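Putative nucleoprotein (Infectious salmon anemia virus, PDB 4EWC) encapsidates the negative-strand viral RNA, protecting it from nucleases and forming the ribonucleoprotein that serves as template for transcription and replication. Local coordinates at residues A[290-294]-A[376-380]; A[340-344]-A[356-360]; A[421-425]-A[494-498]; A[453-459]-A[583-589]; A[497-501]-A[570-574]. One frame throughout, in Å; residues are numbered along the deposited sequence.

Interaction 1. Residues A[290-294]-A[376-380]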
# COMPACT_ATOMS: atom_id res chain seq x y z
N SER A 290 18.22 10.62 -0.89
CA SER A 290 17.50 9.52 -1.54
C SER A 290 18.34 8.24 -1.68
O SER A 290 17.80 7.14 -1.73
CB SER A 290 16.98 9.94 -2.92
OG SER A 290 16.12 11.06 -2.85
N TYR A 291 19.66 8.41 -1.72
CA TYR A 291 20.60 7.30 -1.80
C TYR A 291 20.80 6.57 -0.49
O TYR A 291 21.68 5.72 -0.38
CB TYR A 291 21.96 7.80 -2.30
CG TYR A 291 21.88 8.46 -3.64
CD1 TYR A 291 21.10 7.90 -4.65
CD2 TYR A 291 22.55 9.65 -3.89
CE1 TYR A 291 21.00 8.50 -5.86
CE2 TYR A 291 22.45 10.26 -5.12
CZ TYR A 291 21.68 9.69 -6.10
OH TYR A 291 21.58 10.29 -7.33
N THR A 292 20.01 6.92 0.52
CA THR A 292 20.13 6.27 1.83
C THR A 292 19.78 4.79 1.71
O THR A 292 20.40 3.95 2.35
CB THR A 292 19.24 6.93 2.89
OG1 THR A 292 19.57 8.33 2.96
CG2 THR A 292 19.45 6.29 4.27
N THR A 293 18.83 4.48 0.84
CA THR A 293 18.43 3.09 0.62
C THR A 293 19.58 2.21 0.13
O THR A 293 19.51 0.99 0.21
CB THR A 293 17.21 2.97 -0.33
OG1 THR A 293 17.57 3.35 -1.67
CG2 THR A 293 16.05 3.85 0.16
N LEU A 294 20.67 2.83 -0.31
CA LEU A 294 21.85 2.09 -0.72
C LEU A 294 22.83 1.86 0.42
O LEU A 294 23.94 1.36 0.20
CB LEU A 294 22.57 2.81 -1.86
CG LEU A 294 21.68 3.13 -3.06
CD1 LEU A 294 22.47 3.96 -4.07
CD2 LEU A 294 21.10 1.86 -3.68
N CYS A 376 24.55 6.13 -8.88
CA CYS A 376 23.72 6.05 -7.70
C CYS A 376 22.25 5.91 -8.04
O CYS A 376 21.57 5.03 -7.49
CB CYS A 376 23.93 7.29 -6.82
SG CYS A 376 25.55 7.37 -6.10
N THR A 377 21.77 6.77 -8.95
CA THR A 377 20.37 6.74 -9.36
C THR A 377 20.03 5.39 -9.99
O THR A 377 18.96 4.83 -9.73
CB THR A 377 20.03 7.85 -10.36
OG1 THR A 377 20.21 9.12 -9.73
CG2 THR A 377 18.60 7.72 -10.83
N SER A 378 20.94 4.87 -10.81
CA SER A 378 20.72 3.60 -11.46
C SER A 378 20.56 2.50 -10.42
O SER A 378 19.76 1.58 -10.58
CB SER A 378 21.87 3.26 -12.42
OG SER A 378 23.07 2.92 -11.74
N PHE A 379 21.32 2.62 -9.34
CA PHE A 379 21.29 1.65 -8.26
C PHE A 379 19.94 1.63 -7.55
O PHE A 379 19.55 0.62 -7.00
CB PHE A 379 22.45 1.90 -7.31
CG PHE A 379 23.69 1.17 -7.69
CD1 PHE A 379 23.62 -0.19 -8.00
CD2 PHE A 379 24.91 1.81 -7.76
CE1 PHE A 379 24.77 -0.90 -8.36
CE2 PHE A 379 26.06 1.11 -8.13
CZ PHE A 379 25.99 -0.25 -8.44
N LEU A 380 19.23 2.75 -7.58
CA LEU A 380 17.86 2.80 -7.09
C LEU A 380 16.91 2.06 -8.03
O LEU A 380 15.92 1.49 -7.59
CB LEU A 380 17.37 4.24 -6.96
CG LEU A 380 18.15 5.21 -6.09
CD1 LEU A 380 17.33 6.48 -6.04
CD2 LEU A 380 18.43 4.66 -4.69
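A cysteine sulfur-aromatic contact joins Cys-376 to the ring of Tyr-291. Tyr-291 lies in a 3-10 segment of the loop between helices 279-284 and 302-305, and Cys-376 lies on helix 369-381. The cysteine sits over one face of the ring. Cys-376 CB makes a CH-pi contact, 3.4 Å from the centroid of the Tyr-291 ring and somewhat displaced toward the rim, near CE1 and CZ. Cys-376 SG stands farther out over the same face, 4.3 Å from the Tyr-291 centroid and 9° off the ring normal. At the edge of the ring, in its plane, Tyr-291 OH shares a hydrogen bond of 3.0 Å with Thr-377 OG1. Either hydroxyl could be the donor. Thr-377 OG1 also bonds to Asp-373 O, one turn back in the helix.

Both segments belong to the helical bundle of this nucleoprotein. Farther along the 3-10 segment, leucines make most of the packing. Leu-294 brings both its methyls to the base of Phe-379, with Leu-294 CD1 at 3.8 Å from Phe-379 CB. The phenyl ring itself leads away, toward Val-314 and Pro-384. With its CG anti to the carbonyl carbon (chi1 -56°), Leu-380 turns its end toward the loop. Leu-380 CD2 then lies 3.9 Å from Leu-294 CG and 3.4 Å from Thr-293 OG1. That hydroxyl is hydrogen-bonded to Asn-517 of the second subunit. Ser-290 OG likewise bonds to the Trp-514 carbonyl of the second subunit, whose Met-536 and Leu-537 pack on Tyr-291 and Thr-377.

Interaction 2. Residues A[340-344]-A[356-360]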
# COMPACT_ATOMS: atom_id res chain seq x y z
N GLN A 340 36.60 0.12 -7.40
CA GLN A 340 35.90 0.18 -8.67
C GLN A 340 35.56 -1.21 -9.18
O GLN A 340 34.47 -1.46 -9.68
CB GLN A 340 36.76 0.87 -9.71
CG GLN A 340 35.93 1.43 -10.85
CD GLN A 340 36.75 2.17 -11.87
OE1 GLN A 340 37.97 2.04 -11.92
NE2 GLN A 340 36.07 2.95 -12.70
N LYS A 341 36.53 -2.11 -9.04
CA LYS A 341 36.39 -3.48 -9.46
C LYS A 341 35.31 -4.17 -8.64
O LYS A 341 34.51 -4.94 -9.16
CB LYS A 341 37.74 -4.20 -9.31
CG LYS A 341 37.67 -5.74 -9.32
CD LYS A 341 38.89 -6.37 -8.65
CE LYS A 341 39.15 -5.77 -7.25
NZ LYS A 341 38.08 -6.06 -6.26
N LYS A 342 35.28 -3.88 -7.35
CA LYS A 342 34.25 -4.44 -6.48
C LYS A 342 32.88 -3.95 -6.89
O LYS A 342 31.94 -4.75 -7.01
CB LYS A 342 34.52 -4.12 -5.02
CG LYS A 342 35.66 -4.91 -4.45
CD LYS A 342 35.97 -4.46 -3.05
CE LYS A 342 37.19 -5.18 -2.51
NZ LYS A 342 37.47 -4.73 -1.12
N VAL A 343 32.76 -2.64 -7.11
CA VAL A 343 31.49 -2.09 -7.55
C VAL A 343 31.07 -2.67 -8.90
O VAL A 343 29.90 -3.01 -9.07
CB VAL A 343 31.50 -0.56 -7.61
CG1 VAL A 343 30.12 -0.04 -8.01
CG2 VAL A 343 31.88 0.01 -6.27
N ARG A 344 32.01 -2.79 -9.84
CA ARG A 344 31.69 -3.35 -11.15
C ARG A 344 31.09 -4.73 -11.02
O ARG A 344 30.08 -5.03 -11.64
CB ARG A 344 32.89 -3.36 -12.11
CG ARG A 344 32.49 -3.36 -13.60
CD ARG A 344 33.67 -3.17 -14.54
NE ARG A 344 33.28 -2.99 -15.93
CZ ARG A 344 32.86 -3.97 -16.74
NH1 ARG A 344 32.73 -5.20 -16.28
NH2 ARG A 344 32.54 -3.70 -18.01
N THR A 356 29.91 2.47 -14.06
CA THR A 356 30.95 2.26 -13.05
C THR A 356 32.39 2.44 -13.59
O THR A 356 33.21 3.12 -12.97
CB THR A 356 30.83 0.86 -12.40
OG1 THR A 356 29.58 0.74 -11.70
CG2 THR A 356 31.98 0.59 -11.44
N SER A 357 32.69 1.83 -14.72
CA SER A 357 34.03 1.93 -15.29
C SER A 357 34.31 3.34 -15.78
O SER A 357 35.45 3.79 -15.78
CB SER A 357 34.22 0.94 -16.43
OG SER A 357 34.29 -0.39 -15.96
N ALA A 358 33.25 4.02 -16.20
CA ALA A 358 33.35 5.39 -16.65
C ALA A 358 33.89 6.35 -15.58
O ALA A 358 34.41 7.42 -15.91
CB ALA A 358 32.01 5.86 -17.18
N LEU A 359 33.79 5.99 -14.31
CA LEU A 359 34.36 6.84 -13.26
C LEU A 359 35.88 6.74 -13.24
O LEU A 359 36.44 5.65 -13.11
CB LEU A 359 33.83 6.48 -11.88
CG LEU A 359 32.36 6.75 -11.64
CD1 LEU A 359 31.90 5.87 -10.49
CD2 LEU A 359 32.10 8.22 -11.34
N LYS A 360 36.53 7.89 -13.36
CA LYS A 360 37.98 7.92 -13.38
C LYS A 360 38.53 8.98 -12.45
O LYS A 360 38.01 10.10 -12.37
CB LYS A 360 38.47 8.12 -14.81
CG LYS A 360 38.42 6.83 -15.61
CD LYS A 360 38.28 7.08 -17.09
CE LYS A 360 38.31 5.76 -17.83
NZ LYS A 360 37.93 5.92 -19.25
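Two successive helices of the helical bundle, 334-346 and 350-358, meet here through Gln-340, Arg-344, Thr-356 and Ser-357. A short turn joins them, and the contact lies where the second helix runs out. Gln-340 CG is anti to its own N (chi1 -158°) and the chain is extended beyond it, so the amide reaches across to the last turn of helix 350-358. Gln-340 NE2 donates to Thr-356 O at 2.9 Å, with an N-H...O angle of 165°. The acceptor lies close to the amide plane of the glutamine. Thr-356 O also accepts from Leu-359 N, at 3.2 Å. The two donors come from opposite faces of the carbonyl plane, so this oxygen is gripped twice.

The threonine methyl packs against the first helix. Thr-356 CG2 rests 3.7 Å from Arg-344 N and at a like distance from Gln-340 O, beside the backbone hydrogen bond that joins these two atoms. Gln-340 CG passes it at 4.1 Å from Thr-356 CG2, the two side chains running in opposite directions. Thr-356 OG1 turns to Gln-352 O in its own helix and has Val-343 CG1 3.8 Å away. Leu-359 and Val-343 continue inward to Met-321 of helix 315-326, and Leu-359 also packs on helix 369-381.

Nearer the surface, Arg-344 runs extended from CG to NE. Arg-344 NE donates to Ser-357 OG at 2.8 Å, the bond bent to 138°, with the hydroxyl oxygen at the edge of the guanidinium and near its plane.

Interaction 3. Residues A[421-425]-A[494-498]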
# COMPACT_ATOMS: atom_id res chain seq x y z
N LYS A 421 8.62 -21.19 9.88
CA LYS A 421 8.33 -22.40 10.64
C LYS A 421 8.76 -22.27 12.07
O LYS A 421 8.05 -22.72 12.98
CB LYS A 421 9.02 -23.61 10.04
CG LYS A 421 8.32 -24.21 8.84
CD LYS A 421 9.15 -25.35 8.29
CE LYS A 421 8.68 -25.79 6.91
NZ LYS A 421 9.60 -26.83 6.38
N ILE A 422 9.91 -21.66 12.30
CA ILE A 422 10.37 -21.43 13.67
C ILE A 422 9.49 -20.38 14.35
O ILE A 422 9.12 -20.53 15.52
CB ILE A 422 11.85 -21.03 13.71
CG1 ILE A 422 12.71 -22.23 13.36
CG2 ILE A 422 12.24 -20.47 15.09
CD1 ILE A 422 14.15 -21.90 13.19
N CYS A 423 9.14 -19.34 13.59
CA CYS A 423 8.26 -18.28 14.08
C CYS A 423 6.94 -18.82 14.59
O CYS A 423 6.55 -18.52 15.72
CB CYS A 423 7.98 -17.25 12.99
SG CYS A 423 9.31 -16.07 12.65
N ARG A 424 6.25 -19.59 13.76
CA ARG A 424 4.97 -20.15 14.17
C ARG A 424 5.11 -21.06 15.40
O ARG A 424 4.25 -21.06 16.29
CB ARG A 424 4.30 -20.90 13.01
CG ARG A 424 4.05 -20.04 11.79
CD ARG A 424 3.27 -20.77 10.72
NE ARG A 424 3.34 -20.04 9.46
CZ ARG A 424 4.26 -20.26 8.53
NH1 ARG A 424 5.18 -21.20 8.70
NH2 ARG A 424 4.26 -19.54 7.41
N GLU A 425 6.22 -21.80 15.47
CA GLU A 425 6.43 -22.79 16.53
C GLU A 425 6.73 -22.20 17.91
O GLU A 425 6.02 -22.49 18.88
CB GLU A 425 7.53 -23.78 16.14
CG GLU A 425 7.47 -25.13 16.88
CD GLU A 425 7.93 -25.08 18.35
OE1 GLU A 425 8.87 -24.31 18.68
OE2 GLU A 425 7.35 -25.83 19.17
N LEU A 494 3.37 -15.11 16.37
CA LEU A 494 3.85 -14.96 15.00
C LEU A 494 3.36 -16.09 14.12
O LEU A 494 4.05 -16.51 13.19
CB LEU A 494 5.37 -14.94 14.97
CG LEU A 494 6.13 -13.75 15.54
CD1 LEU A 494 7.65 -13.97 15.42
CD2 LEU A 494 5.73 -12.46 14.82
N SER A 495 2.17 -16.60 14.39
CA SER A 495 1.49 -17.40 13.39
C SER A 495 1.01 -16.39 12.36
O SER A 495 1.12 -15.18 12.58
CB SER A 495 0.32 -18.18 14.00
OG SER A 495 -0.38 -17.42 14.97
N ASN A 496 0.52 -16.86 11.22
CA ASN A 496 0.13 -15.95 10.14
C ASN A 496 1.29 -15.14 9.55
O ASN A 496 1.10 -14.37 8.60
CB ASN A 496 -1.02 -15.03 10.56
CG ASN A 496 -2.11 -15.79 11.30
OD1 ASN A 496 -2.21 -17.02 11.19
ND2 ASN A 496 -2.92 -15.07 12.07
N VAL A 497 2.49 -15.31 10.10
CA VAL A 497 3.70 -14.77 9.49
C VAL A 497 3.85 -15.31 8.06
O VAL A 497 3.24 -16.32 7.72
CB VAL A 497 4.94 -15.14 10.34
CG1 VAL A 497 5.37 -16.55 10.04
CG2 VAL A 497 6.08 -14.18 10.12
N ARG A 498 4.61 -14.63 7.21
CA ARG A 498 4.74 -15.01 5.79
C ARG A 498 6.08 -14.64 5.17
O ARG A 498 6.75 -13.72 5.63
CB ARG A 498 3.64 -14.37 4.96
CG ARG A 498 2.36 -15.17 4.88
CD ARG A 498 1.41 -14.47 3.96
NE ARG A 498 0.54 -15.41 3.28
CZ ARG A 498 -0.41 -15.06 2.42
NH1 ARG A 498 -0.62 -13.76 2.15
NH2 ARG A 498 -1.15 -16.00 1.83
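Arg-424, on helix 417-425, lies along the loop 494-498 and reaches Val-497. Both pieces belong to the C-terminal region shared by orthomyxovirus nucleoproteins. From CB the arginine chain leaves the helix, with CG anti to the carbonyl carbon (chi1 -59°). Arg-424 CG comes first, 3.8 Å from Leu-494 O and 4.0 Å from Ser-495 CA. The chain then stays extended to NE. Arg-424 NE passes 4.1 Å from Val-497 CG1, and this methyl lies over one face of the guanidinium, offset toward its rim. At the tip, Arg-424 NH2 makes a weak hydrogen bond of 3.4 Å to Val-497 O. Glu-575 adds a long, weak ion pair to NE.

The preceding residue packs on the inner side. Cys-423 CB lies 4.0 Å from the same methyl, Val-497 CG1, so the methyl is shared by the cysteine and the arginine. Met-449 of helix 438-449 touches both Cys-423 and Val-497. The loop thus fits against the helix by apolar contacts inside and the arginine chain outside. Leu-494 closes the other end, with Leu-494 CB 3.8 Å from Cys-423 O and Leu-494 CD1 3.9 Å from Cys-423 SG.

Interaction 4. Residues A[453-459]-A[583-589]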
# COMPACT_ATOMS: atom_id res chain seq x y z
N ALA A 453 15.99 -2.38 6.28
CA ALA A 453 15.02 -1.32 6.57
C ALA A 453 14.39 -0.74 5.30
O ALA A 453 13.46 0.04 5.37
CB ALA A 453 15.64 -0.21 7.42
N PHE A 454 14.90 -1.13 4.14
CA PHE A 454 14.50 -0.46 2.91
C PHE A 454 13.56 -1.27 2.06
O PHE A 454 13.37 -0.99 0.88
CB PHE A 454 15.74 -0.01 2.13
CG PHE A 454 16.68 0.79 2.97
CD1 PHE A 454 16.27 2.00 3.51
CD2 PHE A 454 17.94 0.31 3.28
CE1 PHE A 454 17.10 2.72 4.31
CE2 PHE A 454 18.78 1.05 4.10
CZ PHE A 454 18.36 2.26 4.61
N CYS A 455 12.97 -2.29 2.69
CA CYS A 455 12.07 -3.21 2.00
C CYS A 455 10.73 -2.54 1.77
O CYS A 455 10.35 -1.66 2.52
CB CYS A 455 11.85 -4.47 2.82
SG CYS A 455 10.71 -5.67 2.07
N SER A 456 10.03 -2.96 0.74
CA SER A 456 8.67 -2.52 0.49
C SER A 456 7.81 -2.63 1.75
O SER A 456 7.88 -3.63 2.48
CB SER A 456 8.05 -3.37 -0.63
OG SER A 456 6.63 -3.32 -0.59
N ALA A 457 7.03 -1.59 2.02
CA ALA A 457 6.10 -1.59 3.15
C ALA A 457 5.02 -2.65 2.99
O ALA A 457 4.65 -3.31 3.96
CB ALA A 457 5.47 -0.22 3.34
N ASP A 458 4.51 -2.81 1.77
CA ASP A 458 3.53 -3.85 1.49
C ASP A 458 4.06 -5.21 1.92
O ASP A 458 3.34 -6.00 2.54
CB ASP A 458 3.19 -3.91 0.01
CG ASP A 458 2.54 -2.64 -0.49
OD1 ASP A 458 1.33 -2.47 -0.20
OD2 ASP A 458 3.21 -1.84 -1.20
N ILE A 459 5.32 -5.46 1.59
CA ILE A 459 5.95 -6.72 1.93
C ILE A 459 6.04 -6.89 3.44
O ILE A 459 5.59 -7.92 3.98
CB ILE A 459 7.35 -6.87 1.31
CG1 ILE A 459 7.28 -6.83 -0.21
CG2 ILE A 459 8.01 -8.20 1.75
CD1 ILE A 459 8.63 -7.01 -0.89
N ILE A 583 3.81 -4.79 -5.14
CA ILE A 583 4.78 -3.89 -4.52
C ILE A 583 4.52 -2.48 -5.08
O ILE A 583 4.81 -2.19 -6.24
CB ILE A 583 6.24 -4.36 -4.80
CG1 ILE A 583 6.41 -5.79 -4.34
CG2 ILE A 583 7.25 -3.48 -4.10
CD1 ILE A 583 7.65 -6.46 -4.90
N SER A 584 3.95 -1.63 -4.23
CA SER A 584 3.47 -0.32 -4.64
C SER A 584 4.58 0.68 -4.89
O SER A 584 4.45 1.58 -5.72
CB SER A 584 2.53 0.27 -3.59
OG SER A 584 3.16 0.30 -2.33
N GLY A 585 5.67 0.53 -4.15
CA GLY A 585 6.76 1.47 -4.20
C GLY A 585 6.82 2.25 -2.90
O GLY A 585 7.84 2.85 -2.58
N VAL A 586 5.73 2.25 -2.14
CA VAL A 586 5.74 2.89 -0.83
C VAL A 586 6.62 2.06 0.09
O VAL A 586 6.62 0.82 0.03
CB VAL A 586 4.32 3.04 -0.21
CG1 VAL A 586 4.41 3.61 1.21
CG2 VAL A 586 3.48 3.95 -1.06
N GLY A 587 7.38 2.72 0.94
CA GLY A 587 8.12 2.00 1.93
C GLY A 587 7.94 2.63 3.29
O GLY A 587 7.08 3.50 3.51
N LEU A 588 8.73 2.13 4.22
CA LEU A 588 8.93 2.80 5.48
C LEU A 588 9.61 4.12 5.08
O LEU A 588 10.14 4.23 3.96
CB LEU A 588 9.81 1.91 6.37
CG LEU A 588 9.24 0.70 7.14
CD1 LEU A 588 8.24 -0.14 6.39
CD2 LEU A 588 10.34 -0.20 7.61
N PHE A 589 9.59 5.14 5.92
CA PHE A 589 10.17 6.47 5.55
C PHE A 589 9.50 7.22 4.42
O PHE A 589 10.04 8.19 3.93
CB PHE A 589 11.67 6.42 5.23
CG PHE A 589 12.43 5.45 6.06
CD1 PHE A 589 12.61 5.69 7.41
CD2 PHE A 589 12.95 4.30 5.50
CE1 PHE A 589 13.30 4.79 8.20
CE2 PHE A 589 13.65 3.39 6.27
CZ PHE A 589 13.83 3.64 7.62
O HOH W 1 11.45 0.67 3.51
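The rings of Phe-454 and Phe-589 meet obliquely, with Phe-454 CE1 4.0 Å from Phe-589 CE2. Leu-588 CB lies over one face of the Phe-589 ring, near its rim. Trp-514 of the second subunit also meets this ring, with planes at about 30°. Phe-589 CE2 lies 3.5 Å from Ala-453 O. A water links the backbones here: it donates to Ala-453 O and Cys-455 O, and weakly accepts from Leu-588 N.

The carboxylate of Asp-458 is the flat group at the other end. Ser-584 N donates to Asp-458 OD2 at 3.1 Å, from above the carboxylate plane (44° out of it). Ser-584 OG is modelled doubtfully close to the same oxygen. Asp-458 OD1 forms a salt bridge with Arg-469.

Between these ends Ala-457 N donates to Val-586 O at 3.2 Å, and Ala-457 CB packs 3.7 Å from Gly-587 CA. Ile-583 CG2 touches Ser-456 CB at 3.6 Å. Ser-456 is the N-cap of helix 457-463, its OG accepting a weak bond from Ile-459 N. In the other segment, Ser-584 OG accepts from Val-586 N at 3.2 Å, which makes an ST turn. A capped helix start thus meets an ST turn after strand 577-583, beside the second subunit.

Interaction 5. Residues A[497-501]-A[570-574]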
# COMPACT_ATOMS: atom_id res chain seq x y z
N VAL A 497 2.49 -15.31 10.10
CA VAL A 497 3.70 -14.77 9.49
C VAL A 497 3.85 -15.31 8.06
O VAL A 497 3.24 -16.32 7.72
CB VAL A 497 4.94 -15.14 10.34
CG1 VAL A 497 5.37 -16.55 10.04
CG2 VAL A 497 6.08 -14.18 10.12
N ARG A 498 4.61 -14.63 7.21
CA ARG A 498 4.74 -15.01 5.79
C ARG A 498 6.08 -14.64 5.17
O ARG A 498 6.75 -13.72 5.63
CB ARG A 498 3.64 -14.37 4.96
CG ARG A 498 2.36 -15.17 4.88
CD ARG A 498 1.41 -14.47 3.96
NE ARG A 498 0.54 -15.41 3.28
CZ ARG A 498 -0.41 -15.06 2.42
NH1 ARG A 498 -0.62 -13.76 2.15
NH2 ARG A 498 -1.15 -16.00 1.83
N TYR A 499 6.47 -15.34 4.12
CA TYR A 499 7.71 -15.00 3.41
C TYR A 499 7.45 -14.79 1.92
O TYR A 499 6.51 -15.35 1.37
CB TYR A 499 8.80 -16.07 3.65
CG TYR A 499 8.57 -17.38 2.93
CD1 TYR A 499 9.05 -17.57 1.65
CD2 TYR A 499 7.87 -18.42 3.53
CE1 TYR A 499 8.84 -18.73 0.97
CE2 TYR A 499 7.65 -19.61 2.86
CZ TYR A 499 8.14 -19.76 1.58
OH TYR A 499 7.95 -20.92 0.87
N GLU A 500 8.26 -13.96 1.29
CA GLU A 500 8.11 -13.70 -0.15
C GLU A 500 8.70 -14.83 -0.99
O GLU A 500 9.84 -15.25 -0.78
CB GLU A 500 8.76 -12.36 -0.54
CG GLU A 500 8.87 -12.14 -2.05
CD GLU A 500 9.40 -10.75 -2.43
OE1 GLU A 500 10.27 -10.20 -1.73
OE2 GLU A 500 8.95 -10.20 -3.45
N ALA A 501 7.91 -15.34 -1.94
CA ALA A 501 8.41 -16.33 -2.87
C ALA A 501 9.50 -15.68 -3.69
O ALA A 501 9.38 -14.53 -4.07
CB ALA A 501 7.31 -16.84 -3.79
N THR A 570 4.07 -9.72 -6.49
CA THR A 570 4.89 -10.75 -5.86
C THR A 570 4.03 -11.64 -4.95
O THR A 570 2.93 -11.27 -4.56
CB THR A 570 6.10 -10.12 -5.14
OG1 THR A 570 7.01 -11.14 -4.72
CG2 THR A 570 5.68 -9.26 -3.96
N PHE A 571 4.51 -12.83 -4.63
CA PHE A 571 3.70 -13.76 -3.86
C PHE A 571 4.20 -13.87 -2.44
O PHE A 571 5.40 -14.02 -2.20
CB PHE A 571 3.67 -15.13 -4.54
CG PHE A 571 2.92 -15.14 -5.84
CD1 PHE A 571 3.54 -14.75 -7.01
CD2 PHE A 571 1.59 -15.49 -5.88
CE1 PHE A 571 2.84 -14.73 -8.22
CE2 PHE A 571 0.88 -15.48 -7.08
CZ PHE A 571 1.51 -15.10 -8.24
N MSE A 572 3.28 -13.75 -1.49
CA MSE A 572 3.57 -14.04 -0.09
C MSE A 572 3.09 -15.46 0.22
O MSE A 572 1.96 -15.83 -0.09
CB MSE A 572 2.87 -13.05 0.82
CG MSE A 572 3.21 -11.58 0.53
SE MSE A 572 5.16 -11.27 0.71
CE MSE A 572 5.54 -10.88 -1.12
N VAL A 573 3.95 -16.25 0.84
CA VAL A 573 3.71 -17.67 1.02
C VAL A 573 3.42 -18.01 2.48
O VAL A 573 4.21 -17.69 3.37
CB VAL A 573 4.91 -18.51 0.47
CG1 VAL A 573 4.75 -19.95 0.76
CG2 VAL A 573 5.05 -18.29 -1.03
N GLY A 574 2.26 -18.61 2.73
CA GLY A 574 1.95 -19.20 4.02
C GLY A 574 1.91 -20.72 3.86
O GLY A 574 1.99 -21.24 2.75
O HOH W 2 6.98 -13.62 -5.75
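Val-573 fits beneath the ring of Tyr-499, where two antiparallel strands pair. The tyrosine CG stands between N and the carbonyl carbon (chi1 73°), which lays the ring across the neighbouring strand. Val-573 CB lies under one face, 3.9 Å from the centroid of the Tyr-499 ring, a CH-pi contact offset toward the rim. Val-573 CG1 lies against Tyr-499 CZ and OH. The other branch, Val-573 CG2, packs next to Ala-501 CB at 3.9 Å.

The opposite face of the sheet carries Glu-500 and Met-572, a selenomethionine. The Met-572 chain is bent, so its end folds over the glutamate stem, with Met-572 CE 3.6 Å from Glu-500 CB. Beyond it the glutamate is extended. Thr-570 OG1 donates to Glu-500 OE2 at 2.5 Å, on the anti lone pair.

The side chains of Arg-498 and Met-572 cross at about a right angle. Met-572 O lies over the centre of one guanidinium face, 3.5 Å from Arg-498 CZ.

Backbone bonds set the register. Val-573 N donates to Tyr-499 O at 2.8 Å, and Ala-501 N to Phe-571 O at 2.8 Å. The return bond, Tyr-499 N to Val-573 O, is weak. A water joins Ala-501 O, Thr-570 OG1 and Phe-571 N.

Strand 568-574 is the middle of three, with 577-583 beyond it. Helix 417-425 packs on Tyr-499, helix 457-463 packs on Glu-500 and Met-572, and Ser-521 of the second subunit bonds to Glu-500 OE1.

Overall arrangement
Along the chain, interaction 1 opens first, at 290-294, and closes at 376-380 a loop that is more than half helix. Interaction 2 is nested inside it; the two touch through Phe-379 and Val-343. Interactions 3, 4 and 5 all open after interaction 1 has closed. Interaction 3 opens at 421-425 and interaction 4 at 453-459. Interaction 3 closes at 494-498, so these two cross. Interaction 5 begins on that same stretch, sharing Val-497 and Arg-498, and closes at 570-574, nested within interaction 4, which ends at 583-589. Thr-292 and Thr-293 meet Phe-454, so interaction 1 ties the helical bundle to interaction 4. Interactions 1, 4 and 5 all touch the second subunit.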